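Local coordinates for dimeric protein of unknown function and ferredoxin-like fold (Bacteroides fragilis, PDB 3FMB) that is of unknown function but forms a dimer of ferredoxin-like subunits belonging to the stress-responsive alpha/beta barrel (Dabb) family, at residues H23-K28 / R111-Y116; V40-F45 / W74-Y79; E47-L52 / I62-N67; A54-I59 / K89-H94. All blocks are in the same frame, centred on the assembly; numbering follows the deposited sequence. Where two conformers were deposited one is given.

In the fold
All four contacts lie within one ferredoxin-like subunit. Contact 1 is the most buried and the one made strand to strand, pairing backbones between 21-29 and 108-117, outermost within the subunit. Contacts 2 and 3 both seat helix 35-50 on the sheet, against neighbouring strands 76-82 and 61-66: the first is wholly van der Waals packing, whereas the second, only partly buried, adds a carboxylate bond to a strand N-H. The centre of contact 4 lies about 12 Å from the centre of the chain; it joins the 54-59 loop to helix 85-93 by aliphatic-aromatic packing near the surface. Contacts 1 and 4 share a bound sulfate, while contacts 1 to 3 also reach the second subunit.

Contact 1 of 4, residues H23-K28 / R111-Y116; sequences HIVLFK and RACVDY. With SO4 (sulfate ion), chain C.
H23 and D115 face each other at one end of an antiparallel strand pair, 23-28 against 111-116, which joins 108-117, outermost within the subunit, to the sheet. The hydrogen-bonded pairs are I24 with V114 and L26 with A112, each closed by two backbone bonds (L26 N to A112 O 2.9 Å). On one face H23 ND1 donates to D115 OD1 (2.6 Å) on its syn side, close to the ring plane. This fixes the ring's rotation, and H23 NE2 then points straight at sulfate O1 (2.8 Å). R111, extended from CG to NE, crosses V25 obliquely and runs alongside F27, with R111 CG 3.5 Å from V25 CG1. Suiting an anion, its NE and NH2 bind O4 and O3 of the sulfate, probably from the crystallisation liquor; NH1 salt-bridges E72 of the second subunit. On the other face, I24 CD1 meets the edge of the Y116 ring, whose hydroxyl bonds E63 of that subunit. Strand 76-82 flanks 23-28 on its other side, and helix 85-93 reaches H23 and D115 through V88 and L85.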
loop_
_atom_site.group_PDB
_atom_site.type_symbol
_atom_site.label_atom_id
_atom_site.label_comp_id
_atom_site.label_asym_id
_atom_site.label_seq_id
_atom_site.Cartn_x
_atom_site.Cartn_y
_atom_site.Cartn_z
ATOM N N HIS A 23 4.575 5.973 4.056
ATOM C CA HIS A 23 4.967 4.655 4.540
ATOM C C HIS A 23 3.717 3.773 4.365
ATOM O O HIS A 23 2.683 3.972 5.054
ATOM C CB HIS A 23 5.368 4.745 6.032
ATOM C CG HIS A 23 5.553 3.418 6.725
ATOM N ND1 HIS A 23 6.513 2.506 6.358
ATOM C CD2 HIS A 23 4.893 2.862 7.770
ATOM C CE1 HIS A 23 6.444 1.450 7.159
ATOM N NE2 HIS A 23 5.444 1.626 8.006
ATOM N N ILE A 24 3.767 2.869 3.396
ATOM C CA ILE A 24 2.608 2.033 3.077
ATOM C C ILE A 24 2.986 0.587 3.318
ATOM O O ILE A 24 4.000 0.094 2.791
ATOM C CB ILE A 24 2.142 2.203 1.612
ATOM C CG1 ILE A 24 1.786 3.680 1.350
ATOM C CG2 ILE A 24 0.964 1.209 1.301
ATOM C CD1 ILE A 24 0.986 3.886 0.034
ATOM N N VAL A 25 2.154 -0.102 4.089
ATOM C CA VAL A 25 2.421 -1.528 4.426
ATOM C C VAL A 25 1.128 -2.318 4.201
ATOM O O VAL A 25 0.053 -1.897 4.632
ATOM C CB VAL A 25 2.922 -1.756 5.917
ATOM C CG1 VAL A 25 3.386 -3.237 6.123
ATOM C CG2 VAL A 25 4.000 -0.727 6.323
ATOM N N LEU A 26 1.247 -3.430 3.483
ATOM C CA LEU A 26 0.135 -4.375 3.353
ATOM C C LEU A 26 0.534 -5.692 4.041
ATOM O O LEU A 26 1.723 -6.101 3.997
ATOM C CB LEU A 26 -0.172 -4.632 1.885
ATOM C CG LEU A 26 -0.592 -3.444 1.013
ATOM C CD1 LEU A 26 -0.910 -3.905 -0.452
ATOM C CD2 LEU A 26 -1.694 -2.592 1.597
ATOM N N PHE A 27 -0.448 -6.296 4.706
ATOM C CA PHE A 27 -0.299 -7.573 5.369
ATOM C C PHE A 27 -1.291 -8.629 4.835
ATOM O O PHE A 27 -2.479 -8.349 4.572
ATOM C CB PHE A 27 -0.546 -7.434 6.876
ATOM C CG PHE A 27 0.398 -6.525 7.568
ATOM C CD1 PHE A 27 1.609 -6.996 8.044
ATOM C CD2 PHE A 27 0.064 -5.186 7.756
ATOM C CE1 PHE A 27 2.510 -6.133 8.698
ATOM C CE2 PHE A 27 0.948 -4.331 8.418
ATOM C CZ PHE A 27 2.136 -4.803 8.892
ATOM N N LYS A 28 -0.803 -9.860 4.788
ATOM C CA LYS A 28 -1.600 -11.040 4.484
ATOM C C LYS A 28 -1.451 -12.021 5.645
ATOM O O LYS A 28 -0.352 -12.370 6.093
ATOM C CB LYS A 28 -1.130 -11.647 3.163
ATOM C CG LYS A 28 -1.971 -12.848 2.720
ATOM C CD LYS A 28 -1.651 -13.258 1.260
ATOM C CE LYS A 28 -2.399 -14.515 0.864
ATOM N NZ LYS A 28 -2.621 -14.607 -0.627
ATOM N N ARG A 111 4.355 -9.560 4.773
ATOM C CA ARG A 111 4.356 -8.109 4.870
ATOM C C ARG A 111 5.043 -7.552 3.628
ATOM O O ARG A 111 6.146 -7.972 3.256
ATOM C CB ARG A 111 5.112 -7.661 6.121
ATOM C CG ARG A 111 5.338 -6.176 6.245
ATOM C CD ARG A 111 6.217 -5.872 7.453
ATOM N NE ARG A 111 6.581 -4.450 7.556
ATOM C CZ ARG A 111 7.559 -3.852 6.896
ATOM N NH1 ARG A 111 8.286 -4.500 6.018
ATOM N NH2 ARG A 111 7.775 -2.567 7.086
ATOM N N ALA A 112 4.418 -6.543 3.047
ATOM C CA ALA A 112 4.918 -5.829 1.869
ATOM C C ALA A 112 4.961 -4.355 2.246
ATOM O O ALA A 112 3.999 -3.824 2.822
ATOM C CB ALA A 112 3.971 -6.051 0.664
ATOM N N CYS A 113 6.065 -3.677 1.950
ATOM C CA CYS A 113 6.158 -2.271 2.284
ATOM C C CYS A 113 6.965 -1.462 1.277
ATOM O O CYS A 113 8.005 -1.887 0.801
ATOM C CB CYS A 113 6.802 -2.089 3.680
ATOM S SG CYS A 113 7.254 -0.370 4.139
ATOM N N VAL A 114 6.471 -0.269 0.982
ATOM C CA VAL A 114 7.181 0.706 0.176
ATOM C C VAL A 114 7.096 2.027 0.906
ATOM O O VAL A 114 6.021 2.424 1.344
ATOM C CB VAL A 114 6.568 0.857 -1.227
ATOM C CG1 VAL A 114 7.192 2.109 -1.953
ATOM C CG2 VAL A 114 6.718 -0.471 -2.033
ATOM N N ASP A 115 8.245 2.716 1.016
ATOM C CA ASP A 115 8.311 4.058 1.576
ATOM C C ASP A 115 8.739 4.949 0.451
ATOM O O ASP A 115 9.760 4.679 -0.197
ATOM C CB ASP A 115 9.335 4.170 2.720
ATOM C CG ASP A 115 8.978 3.314 3.930
ATOM O OD1 ASP A 115 7.776 3.072 4.188
ATOM O OD2 ASP A 115 9.907 2.837 4.637
ATOM N N TYR A 116 7.965 5.997 0.208
ATOM C CA TYR A 116 8.271 6.909 -0.896
ATOM C C TYR A 116 8.065 8.362 -0.579
ATOM O O TYR A 116 7.241 8.709 0.268
ATOM C CB TYR A 116 7.456 6.519 -2.138
ATOM C CG TYR A 116 5.970 6.646 -2.106
ATOM C CD1 TYR A 116 5.157 5.558 -1.730
ATOM C CD2 TYR A 116 5.335 7.803 -2.579
ATOM C CE1 TYR A 116 3.756 5.641 -1.781
ATOM C CE2 TYR A 116 3.913 7.876 -2.644
ATOM C CZ TYR A 116 3.157 6.816 -2.245
ATOM O OH TYR A 116 1.796 6.950 -2.329
HETATM S S SO4 C . 5.693 -1.277 9.953
HETATM O O1 SO4 C . 4.588 -0.211 9.940
HETATM O O2 SO4 C . 6.208 -1.572 11.288
HETATM O O3 SO4 C . 6.868 -0.951 9.107
HETATM O O4 SO4 C . 5.172 -2.591 9.503
#

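Contact 2 of 4, residues V40-F45 / W74-Y79; sequences VVMNSF and WNIALY. With EDO (1,2-ethanediol), chain D.
I76 is met by two side chains from successive turns of the helix, M42 and F45. The selenomethionine contacts come first: M42 lays CG against I76 CG1 at 3.9 Å, M42 SE comes within 4.0 Å of N75 CB, and the bend at chi3 (65°) then turns only the methyl M42 CE to N75 O (3.6 Å). An unbranched chain suits this spot because it can reach past I76 to N75, next to a bulge. N75 and I76 both face F27 on the adjoining strand, a classic beta bulge, and N75 OD1 bonds L29 N. The axes of 40-45 and 76-79 run 12° apart and approach to 10.3 Å, on the helical side of the ferredoxin-like alpha/beta sandwich. Phenyl-on-aliphatic contacts come from F45, with CG anti to its backbone N (chi1 -179°). The ring reaches toward the sheet and meets I76 CG2 obliquely through F45 CE2 at 3.8 Å, while F45 CZ touches L78 CD1 at 4.2 Å. L104, from a loop, touches both F45 and I76.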
loop_
_atom_site.group_PDB
_atom_site.type_symbol
_atom_site.label_atom_id
_atom_site.label_comp_id
_atom_site.label_asym_id
_atom_site.label_seq_id
_atom_site.Cartn_x
_atom_site.Cartn_y
_atom_site.Cartn_z
ATOM N N VAL A 40 -10.882 -10.927 14.256
ATOM C CA VAL A 40 -10.515 -10.432 15.570
ATOM C C VAL A 40 -9.169 -9.719 15.498
ATOM O O VAL A 40 -9.021 -8.600 15.994
ATOM C CB VAL A 40 -10.475 -11.579 16.633
ATOM C CG1 VAL A 40 -9.714 -11.139 17.937
ATOM C CG2 VAL A 40 -11.919 -12.085 16.920
ATOM N N VAL A 41 -8.207 -10.380 14.878
ATOM C CA VAL A 41 -6.883 -9.809 14.671
ATOM C C VAL A 41 -6.912 -8.510 13.860
ATOM O O VAL A 41 -6.299 -7.523 14.258
ATOM C CB VAL A 41 -5.966 -10.842 13.987
ATOM C CG1 VAL A 41 -4.652 -10.173 13.499
ATOM C CG2 VAL A 41 -5.672 -12.005 14.967
HETATM N N MSE A 42 -7.628 -8.530 12.727
HETATM C CA MSE A 42 -7.767 -7.346 11.862
HETATM C C MSE A 42 -8.353 -6.152 12.604
HETATM O O MSE A 42 -7.786 -5.055 12.566
HETATM C CB MSE A 42 -8.621 -7.698 10.638
HETATM C CG MSE A 42 -7.897 -8.640 9.650
HETATM SE SE MSE A 42 -9.033 -9.515 8.417
HETATM C CE MSE A 42 -9.701 -8.007 7.388
ATOM N N ASN A 43 -9.474 -6.364 13.287
ATOM C CA ASN A 43 -10.117 -5.317 14.084
ATOM C C ASN A 43 -9.191 -4.826 15.205
ATOM O O ASN A 43 -8.997 -3.616 15.387
ATOM C CB ASN A 43 -11.468 -5.800 14.646
ATOM C CG ASN A 43 -12.581 -5.870 13.591
ATOM O OD1 ASN A 43 -12.533 -5.198 12.585
ATOM N ND2 ASN A 43 -13.604 -6.678 13.862
ATOM N N SER A 44 -8.589 -5.746 15.943
ATOM C CA SER A 44 -7.729 -5.354 17.055
ATOM C C SER A 44 -6.529 -4.507 16.593
ATOM O O SER A 44 -6.203 -3.493 17.219
ATOM C CB SER A 44 -7.245 -6.574 17.839
ATOM O OG SER A 44 -8.324 -7.141 18.527
ATOM N N PHE A 45 -5.899 -4.933 15.494
ATOM C CA PHE A 45 -4.770 -4.227 14.872
ATOM C C PHE A 45 -5.180 -2.838 14.412
ATOM O O PHE A 45 -4.517 -1.886 14.725
ATOM C CB PHE A 45 -4.248 -5.014 13.685
ATOM C CG PHE A 45 -3.074 -4.369 13.001
ATOM C CD1 PHE A 45 -1.822 -4.345 13.626
ATOM C CD2 PHE A 45 -3.207 -3.757 11.767
ATOM C CE1 PHE A 45 -0.728 -3.762 13.002
ATOM C CE2 PHE A 45 -2.081 -3.166 11.142
ATOM C CZ PHE A 45 -0.861 -3.183 11.794
ATOM N N TRP A 74 -4.903 -9.988 0.123
ATOM C CA TRP A 74 -4.242 -9.353 1.251
ATOM C C TRP A 74 -5.317 -8.744 2.105
ATOM O O TRP A 74 -6.372 -8.343 1.601
ATOM C CB TRP A 74 -3.203 -8.319 0.791
ATOM C CG TRP A 74 -2.042 -9.030 0.122
ATOM C CD1 TRP A 74 -2.078 -9.823 -0.981
ATOM C CD2 TRP A 74 -0.684 -9.032 0.570
ATOM N NE1 TRP A 74 -0.835 -10.340 -1.244
ATOM C CE2 TRP A 74 0.047 -9.861 -0.312
ATOM C CE3 TRP A 74 -0.029 -8.442 1.636
ATOM C CZ2 TRP A 74 1.430 -10.079 -0.170
ATOM C CZ3 TRP A 74 1.324 -8.681 1.799
ATOM C CH2 TRP A 74 2.051 -9.484 0.885
ATOM N N ASN A 75 -5.107 -8.744 3.413
ATOM C CA ASN A 75 -6.194 -8.424 4.345
ATOM C C ASN A 75 -6.180 -7.018 4.935
ATOM O O ASN A 75 -7.227 -6.454 5.252
ATOM C CB ASN A 75 -6.231 -9.417 5.552
ATOM C CG ASN A 75 -5.922 -10.853 5.161
ATOM O OD1 ASN A 75 -4.775 -11.217 5.042
ATOM N ND2 ASN A 75 -6.932 -11.657 5.007
ATOM N N ILE A 76 -5.000 -6.477 5.117
ATOM C CA ILE A 76 -4.811 -5.272 5.885
ATOM C C ILE A 76 -3.872 -4.300 5.154
ATOM O O ILE A 76 -2.789 -4.712 4.670
ATOM C CB ILE A 76 -4.163 -5.578 7.289
ATOM C CG1 ILE A 76 -5.017 -6.552 8.141
ATOM C CG2 ILE A 76 -3.878 -4.226 8.022
ATOM C CD1 ILE A 76 -4.215 -7.141 9.385
ATOM N N ALA A 77 -4.259 -3.020 5.122
ATOM C CA ALA A 77 -3.419 -1.961 4.586
ATOM C C ALA A 77 -3.166 -0.954 5.709
ATOM O O ALA A 77 -4.100 -0.590 6.440
ATOM C CB ALA A 77 -4.105 -1.247 3.422
ATOM N N LEU A 78 -1.916 -0.506 5.827
ATOM C CA LEU A 78 -1.557 0.620 6.669
ATOM C C LEU A 78 -1.031 1.721 5.752
ATOM O O LEU A 78 -0.112 1.508 4.943
ATOM C CB LEU A 78 -0.487 0.186 7.656
ATOM C CG LEU A 78 -0.101 1.222 8.731
ATOM C CD1 LEU A 78 0.231 0.433 10.034
ATOM C CD2 LEU A 78 1.100 2.083 8.215
ATOM N N TYR A 79 -1.658 2.871 5.835
ATOM C CA TYR A 79 -1.285 4.018 5.053
ATOM C C TYR A 79 -0.911 5.117 6.028
ATOM O O TYR A 79 -1.695 5.455 6.902
ATOM C CB TYR A 79 -2.453 4.439 4.162
ATOM C CG TYR A 79 -2.209 5.746 3.442
ATOM C CD1 TYR A 79 -1.480 5.779 2.242
ATOM C CD2 TYR A 79 -2.640 6.960 3.986
ATOM C CE1 TYR A 79 -1.220 6.995 1.590
ATOM C CE2 TYR A 79 -2.373 8.177 3.329
ATOM C CZ TYR A 79 -1.660 8.176 2.137
ATOM O OH TYR A 79 -1.420 9.362 1.489
HETATM C C1 EDO D . -9.535 -12.054 1.435
HETATM O O1 EDO D . -10.248 -11.525 0.327
HETATM C C2 EDO D . -8.567 -10.991 1.960
HETATM O O2 EDO D . -9.250 -9.916 2.583
#

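Contact 3 of 4, residues E47-L52 / I62-N67; sequences EAIEAL and IEVGLN. With EDO (1,2-ethanediol), chain D.
I49 and E50, neighbours near the end of helix 35-50, grip strand 61-66, outermost within the subunit, in two different ways. I49 presents CG2, set anti to its backbone N while CG1 takes the place beside that N (chi1 -66°), and this methyl sits between I62 and V64. I49 CG2 lies 3.5 Å from I62 CD1 and 3.5 Å from V64 CG2, both tighter than usual for carbon pairs, and both strand side chains cross I49 at about a right angle. Beta-branched residues suit this spot, being compact near the backbone with methyls that interlock across the interface. I62 is turned so that CG1, at chi1 -162°, runs toward the helix and carries CD1 to that methyl. E50 begins to one side of the strand, but its chain is extended beyond CG and brings the carboxylate back to the backbone. E50 OE2 accepts from V64 N at 3.0 Å on its anti side, somewhat out of the carboxylate plane, in an almost straight bond (177°). The same oxygen forms a salt bridge with K46, whose NZ also bonds V64 O. The acidic side chain thus satisfies a strand N-H, and the lysine's positive charge probably helps to keep the carboxylate ionised.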
loop_
_atom_site.group_PDB
_atom_site.type_symbol
_atom_site.label_atom_id
_atom_site.label_comp_id
_atom_site.label_asym_id
_atom_site.label_seq_id
_atom_site.Cartn_x
_atom_site.Cartn_y
_atom_site.Cartn_z
ATOM N N GLU A 47 -7.664 -0.932 15.458
ATOM C CA GLU A 47 -7.887 -0.122 16.660
ATOM C C GLU A 47 -6.578 0.327 17.307
ATOM O O GLU A 47 -6.465 1.476 17.731
ATOM C CB GLU A 47 -8.715 -0.903 17.688
ATOM C CG GLU A 47 -9.156 -0.092 18.899
ATOM C CD GLU A 47 -9.720 -0.967 20.018
ATOM O OE1 GLU A 47 -10.864 -0.714 20.446
ATOM O OE2 GLU A 47 -9.017 -1.910 20.469
ATOM N N ALA A 48 -5.611 -0.587 17.395
ATOM C CA ALA A 48 -4.330 -0.320 18.067
ATOM C C ALA A 48 -3.497 0.696 17.285
ATOM O O ALA A 48 -2.928 1.616 17.884
ATOM C CB ALA A 48 -3.542 -1.637 18.283
ATOM N N ILE A 49 -3.434 0.528 15.963
ATOM C CA ILE A 49 -2.706 1.476 15.105
ATOM C C ILE A 49 -3.324 2.863 15.134
ATOM O O ILE A 49 -2.623 3.883 15.248
ATOM C CB ILE A 49 -2.599 0.977 13.652
ATOM C CG1 ILE A 49 -1.711 -0.289 13.587
ATOM C CG2 ILE A 49 -2.050 2.107 12.738
ATOM C CD1 ILE A 49 -0.170 -0.100 13.959
ATOM N N GLU A 50 -4.648 2.915 15.068
ATOM C CA GLU A 50 -5.342 4.177 14.990
ATOM C C GLU A 50 -5.299 4.977 16.322
ATOM O O GLU A 50 -5.470 6.179 16.298
ATOM C CB GLU A 50 -6.746 3.960 14.390
ATOM C CG GLU A 50 -6.597 3.559 12.890
ATOM C CD GLU A 50 -7.902 3.409 12.103
ATOM O OE1 GLU A 50 -8.962 3.320 12.738
ATOM O OE2 GLU A 50 -7.861 3.394 10.835
ATOM N N ALA A 51 -4.967 4.316 17.435
ATOM C CA ALA A 51 -4.746 4.960 18.731
ATOM C C ALA A 51 -3.337 5.552 18.900
ATOM O O ALA A 51 -3.079 6.271 19.867
ATOM C CB ALA A 51 -5.027 3.995 19.874
ATOM N N LEU A 52 -2.435 5.288 17.967
ATOM C CA LEU A 52 -1.034 5.686 18.125
ATOM C C LEU A 52 -0.741 7.174 17.991
ATOM O O LEU A 52 0.158 7.664 18.656
ATOM C CB LEU A 52 -0.151 4.906 17.138
ATOM C CG LEU A 52 -0.017 3.386 17.318
ATOM C CD1 LEU A 52 0.860 2.817 16.192
ATOM C CD2 LEU A 52 0.542 3.068 18.711
ATOM N N ILE A 62 -2.144 8.542 9.794
ATOM C CA ILE A 62 -2.129 7.071 9.811
ATOM C C ILE A 62 -3.565 6.562 9.722
ATOM O O ILE A 62 -4.496 7.155 10.248
ATOM C CB ILE A 62 -1.384 6.458 11.056
ATOM C CG1 ILE A 62 -1.006 4.989 10.848
ATOM C CG2 ILE A 62 -2.197 6.762 12.398
ATOM C CD1 ILE A 62 0.229 4.519 11.695
ATOM N N GLU A 63 -3.742 5.496 8.961
ATOM C CA GLU A 63 -5.009 4.796 8.935
ATOM C C GLU A 63 -4.776 3.343 8.577
ATOM O O GLU A 63 -3.788 3.014 7.892
ATOM C CB GLU A 63 -5.946 5.436 7.916
ATOM C CG GLU A 63 -5.531 5.228 6.487
ATOM C CD GLU A 63 -6.267 6.103 5.494
ATOM O OE1 GLU A 63 -6.883 7.112 5.899
ATOM O OE2 GLU A 63 -6.187 5.803 4.287
ATOM N N VAL A 64 -5.694 2.485 9.040
ATOM C CA VAL A 64 -5.672 1.067 8.672
ATOM C C VAL A 64 -6.947 0.750 7.895
ATOM O O VAL A 64 -8.046 1.049 8.364
ATOM C CB VAL A 64 -5.523 0.157 9.908
ATOM C CG1 VAL A 64 -5.772 -1.314 9.540
ATOM C CG2 VAL A 64 -4.120 0.382 10.525
ATOM N N GLY A 65 -6.760 0.144 6.732
ATOM C CA GLY A 65 -7.846 -0.288 5.875
ATOM C C GLY A 65 -7.949 -1.798 5.869
ATOM O O GLY A 65 -6.972 -2.501 5.754
ATOM N N LEU A 66 -9.168 -2.291 6.023
ATOM C CA LEU A 66 -9.433 -3.729 5.959
ATOM C C LEU A 66 -10.060 -4.066 4.594
ATOM O O LEU A 66 -11.012 -3.412 4.157
ATOM C CB LEU A 66 -10.338 -4.142 7.147
ATOM C CG LEU A 66 -9.816 -3.853 8.561
ATOM C CD1 LEU A 66 -10.762 -4.474 9.584
ATOM C CD2 LEU A 66 -8.351 -4.375 8.652
ATOM N N ASN A 67 -9.464 -5.031 3.878
ATOM C CA ASN A 67 -9.867 -5.324 2.542
ATOM C C ASN A 67 -11.345 -5.672 2.386
ATOM O O ASN A 67 -11.877 -6.504 3.120
ATOM C CB ASN A 67 -9.045 -6.476 1.997
ATOM C CG ASN A 67 -9.418 -6.806 0.586
ATOM O OD1 ASN A 67 -9.407 -5.938 -0.285
ATOM N ND2 ASN A 67 -9.819 -8.048 0.364
HETATM C C1 EDO D . -9.535 -12.054 1.435
HETATM O O1 EDO D . -10.248 -11.525 0.327
HETATM C C2 EDO D . -8.567 -10.991 1.960
HETATM O O2 EDO D . -9.250 -9.916 2.583
#

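Contact 4 of 4, residues A54-I59 / K89-H94; sequences AKISVI and KFYATH. With EDO (1,2-ethanediol), chain F; SO4 (sulfate ion), chain C.
I56 is the main bump of the 54-59 loop, and it fits into a hollow formed by F90 and Y91 of helix 85-93 and by H94 just beyond its end. I56 CG1 rides over the centre of the H94 imidazole, 3.7 Å from the ring centroid and nearly on the normal, a CH-pi contact. The next carbon, I56 CD1, passes over the same face near H94 CG at 3.6 Å and leans on Y91. On the other branch I56 CG2 reaches the edge of the F90 ring, at 4.3 Å from F90 CE2. A branched aliphatic chain suits a hollow with three aromatic walls, because the CG1-CD1 branch serves H94 and Y91 while CG2 serves F90.

V58 makes a second, smaller bump: V58 CG2 touches F90 CD2 at 3.7 Å. I59 comes from the side, with I59 CD1 4.0 Å from Y91 CD1, and the type I turn from I56 to I59 brings the three aliphatic chains round to the helix. H94 is held as a platform by the bond from E96 N to its ND1. Beyond the hollow, Y91 OH makes a weak bond to the sulfate held by H23 and R111. The arrangement is a connecting loop of a ferredoxin-like fold closing against a helix by aliphatic-aromatic packing, with H94 at the junction between helices 85-93 and 95-102 as N-cap of the second.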
loop_
_atom_site.group_PDB
_atom_site.type_symbol
_atom_site.label_atom_id
_atom_site.label_comp_id
_atom_site.label_asym_id
_atom_site.label_seq_id
_atom_site.Cartn_x
_atom_site.Cartn_y
_atom_site.Cartn_z
ATOM N N ALA A 54 -1.897 9.753 19.328
ATOM C CA ALA A 54 -1.877 10.391 20.648
ATOM C C ALA A 54 -0.617 10.075 21.476
ATOM O O ALA A 54 -0.255 10.841 22.387
ATOM C CB ALA A 54 -3.107 10.003 21.430
ATOM N N LYS A 55 0.014 8.947 21.169
ATOM C CA LYS A 55 1.225 8.491 21.840
ATOM C C LYS A 55 2.486 8.876 21.055
ATOM O O LYS A 55 3.506 9.189 21.648
ATOM C CB LYS A 55 1.185 6.967 22.008
ATOM C CG LYS A 55 0.052 6.426 22.896
ATOM C CD LYS A 55 0.013 7.131 24.253
ATOM C CE LYS A 55 -0.775 6.357 25.306
ATOM N NZ LYS A 55 0.116 5.603 26.237
ATOM N N ILE A 56 2.399 8.886 19.726
ATOM C CA ILE A 56 3.570 9.047 18.848
ATOM C C ILE A 56 3.424 10.292 17.984
ATOM O O ILE A 56 2.756 10.284 16.936
ATOM C CB ILE A 56 3.804 7.809 17.933
ATOM C CG1 ILE A 56 3.712 6.505 18.739
ATOM C CG2 ILE A 56 5.167 7.958 17.219
ATOM C CD1 ILE A 56 3.984 5.178 17.943
ATOM N N SER A 57 4.057 11.364 18.435
ATOM C CA SER A 57 3.841 12.686 17.854
ATOM C C SER A 57 4.365 12.805 16.425
ATOM O O SER A 57 3.853 13.610 15.650
ATOM C CB SER A 57 4.478 13.762 18.735
ATOM O OG SER A 57 5.886 13.699 18.640
ATOM N N VAL A 58 5.363 12.007 16.051
ATOM C CA VAL A 58 5.899 12.081 14.678
ATOM C C VAL A 58 4.938 11.553 13.588
ATOM O O VAL A 58 5.204 11.761 12.402
ATOM C CB VAL A 58 7.312 11.400 14.496
ATOM C CG1 VAL A 58 8.362 12.069 15.356
ATOM C CG2 VAL A 58 7.275 9.900 14.729
ATOM N N ILE A 59 3.861 10.850 13.957
ATOM C CA ILE A 59 2.868 10.420 12.959
ATOM C C ILE A 59 2.110 11.628 12.436
ATOM O O ILE A 59 1.464 12.340 13.215
ATOM C CB ILE A 59 1.817 9.402 13.507
ATOM C CG1 ILE A 59 2.500 8.129 14.041
ATOM C CG2 ILE A 59 0.777 9.034 12.406
ATOM C CD1 ILE A 59 1.524 7.205 14.898
ATOM N N LYS A 89 11.243 5.330 11.306
ATOM C CA LYS A 89 11.956 4.376 12.128
ATOM C C LYS A 89 11.667 4.606 13.626
ATOM O O LYS A 89 11.524 3.647 14.403
ATOM C CB LYS A 89 13.427 4.408 11.824
ATOM C CG LYS A 89 14.254 3.502 12.761
ATOM C CD LYS A 89 15.357 2.700 12.059
ATOM C CE LYS A 89 15.271 1.220 12.440
ATOM N NZ LYS A 89 14.080 0.595 11.791
ATOM N N PHE A 90 11.553 5.870 14.020
ATOM C CA PHE A 90 11.119 6.215 15.388
ATOM C C PHE A 90 9.763 5.598 15.721
ATOM O O PHE A 90 9.577 4.950 16.756
ATOM C CB PHE A 90 11.089 7.732 15.526
ATOM C CG PHE A 90 10.750 8.221 16.879
ATOM C CD1 PHE A 90 11.764 8.566 17.780
ATOM C CD2 PHE A 90 9.427 8.356 17.275
ATOM C CE1 PHE A 90 11.458 9.027 19.014
ATOM C CE2 PHE A 90 9.120 8.829 18.553
ATOM C CZ PHE A 90 10.108 9.148 19.397
ATOM N N TYR A 91 8.806 5.813 14.830
ATOM C CA TYR A 91 7.504 5.149 14.908
ATOM C C TYR A 91 7.601 3.613 14.944
ATOM O O TYR A 91 6.957 2.954 15.761
ATOM C CB TYR A 91 6.659 5.602 13.713
ATOM C CG TYR A 91 5.610 4.621 13.262
ATOM C CD1 TYR A 91 4.345 4.591 13.853
ATOM C CD2 TYR A 91 5.873 3.732 12.227
ATOM C CE1 TYR A 91 3.357 3.691 13.398
ATOM C CE2 TYR A 91 4.928 2.836 11.793
ATOM C CZ TYR A 91 3.681 2.821 12.370
ATOM O OH TYR A 91 2.798 1.925 11.923
ATOM N N ALA A 92 8.405 3.032 14.057
ATOM C CA ALA A 92 8.441 1.560 13.926
ATOM C C ALA A 92 8.930 0.873 15.215
ATOM O O ALA A 92 8.410 -0.167 15.640
ATOM C CB ALA A 92 9.295 1.141 12.713
ATOM N N THR A 93 9.911 1.491 15.849
ATOM C CA THR A 93 10.555 0.977 17.085
ATOM C C THR A 93 9.863 1.385 18.378
ATOM O O THR A 93 10.232 0.918 19.465
ATOM C CB THR A 93 12.027 1.413 17.139
ATOM O OG1 THR A 93 12.113 2.848 17.018
ATOM C CG2 THR A 93 12.816 0.754 16.022
ATOM N N HIS A 94 8.875 2.280 18.274
ATOM C CA HIS A 94 8.210 2.819 19.453
ATOM C C HIS A 94 7.444 1.688 20.166
ATOM O O HIS A 94 6.775 0.916 19.512
ATOM C CB HIS A 94 7.260 3.955 19.069
ATOM C CG HIS A 94 6.715 4.722 20.233
ATOM N ND1 HIS A 94 5.748 4.211 21.075
ATOM C CD2 HIS A 94 6.942 5.990 20.649
ATOM C CE1 HIS A 94 5.426 5.129 21.970
ATOM N NE2 HIS A 94 6.154 6.206 21.748
HETATM C C1 EDO F . 13.331 1.169 8.170
HETATM O O1 EDO F . 13.323 -0.132 7.548
HETATM C C2 EDO F . 11.925 1.614 8.564
HETATM O O2 EDO F . 11.724 1.653 10.011
HETATM S S SO4 C . 5.693 -1.277 9.953
HETATM O O1 SO4 C . 4.588 -0.211 9.940
HETATM O O2 SO4 C . 6.208 -1.572 11.288
HETATM O O3 SO4 C . 6.868 -0.951 9.107
HETATM O O4 SO4 C . 5.172 -2.591 9.503
#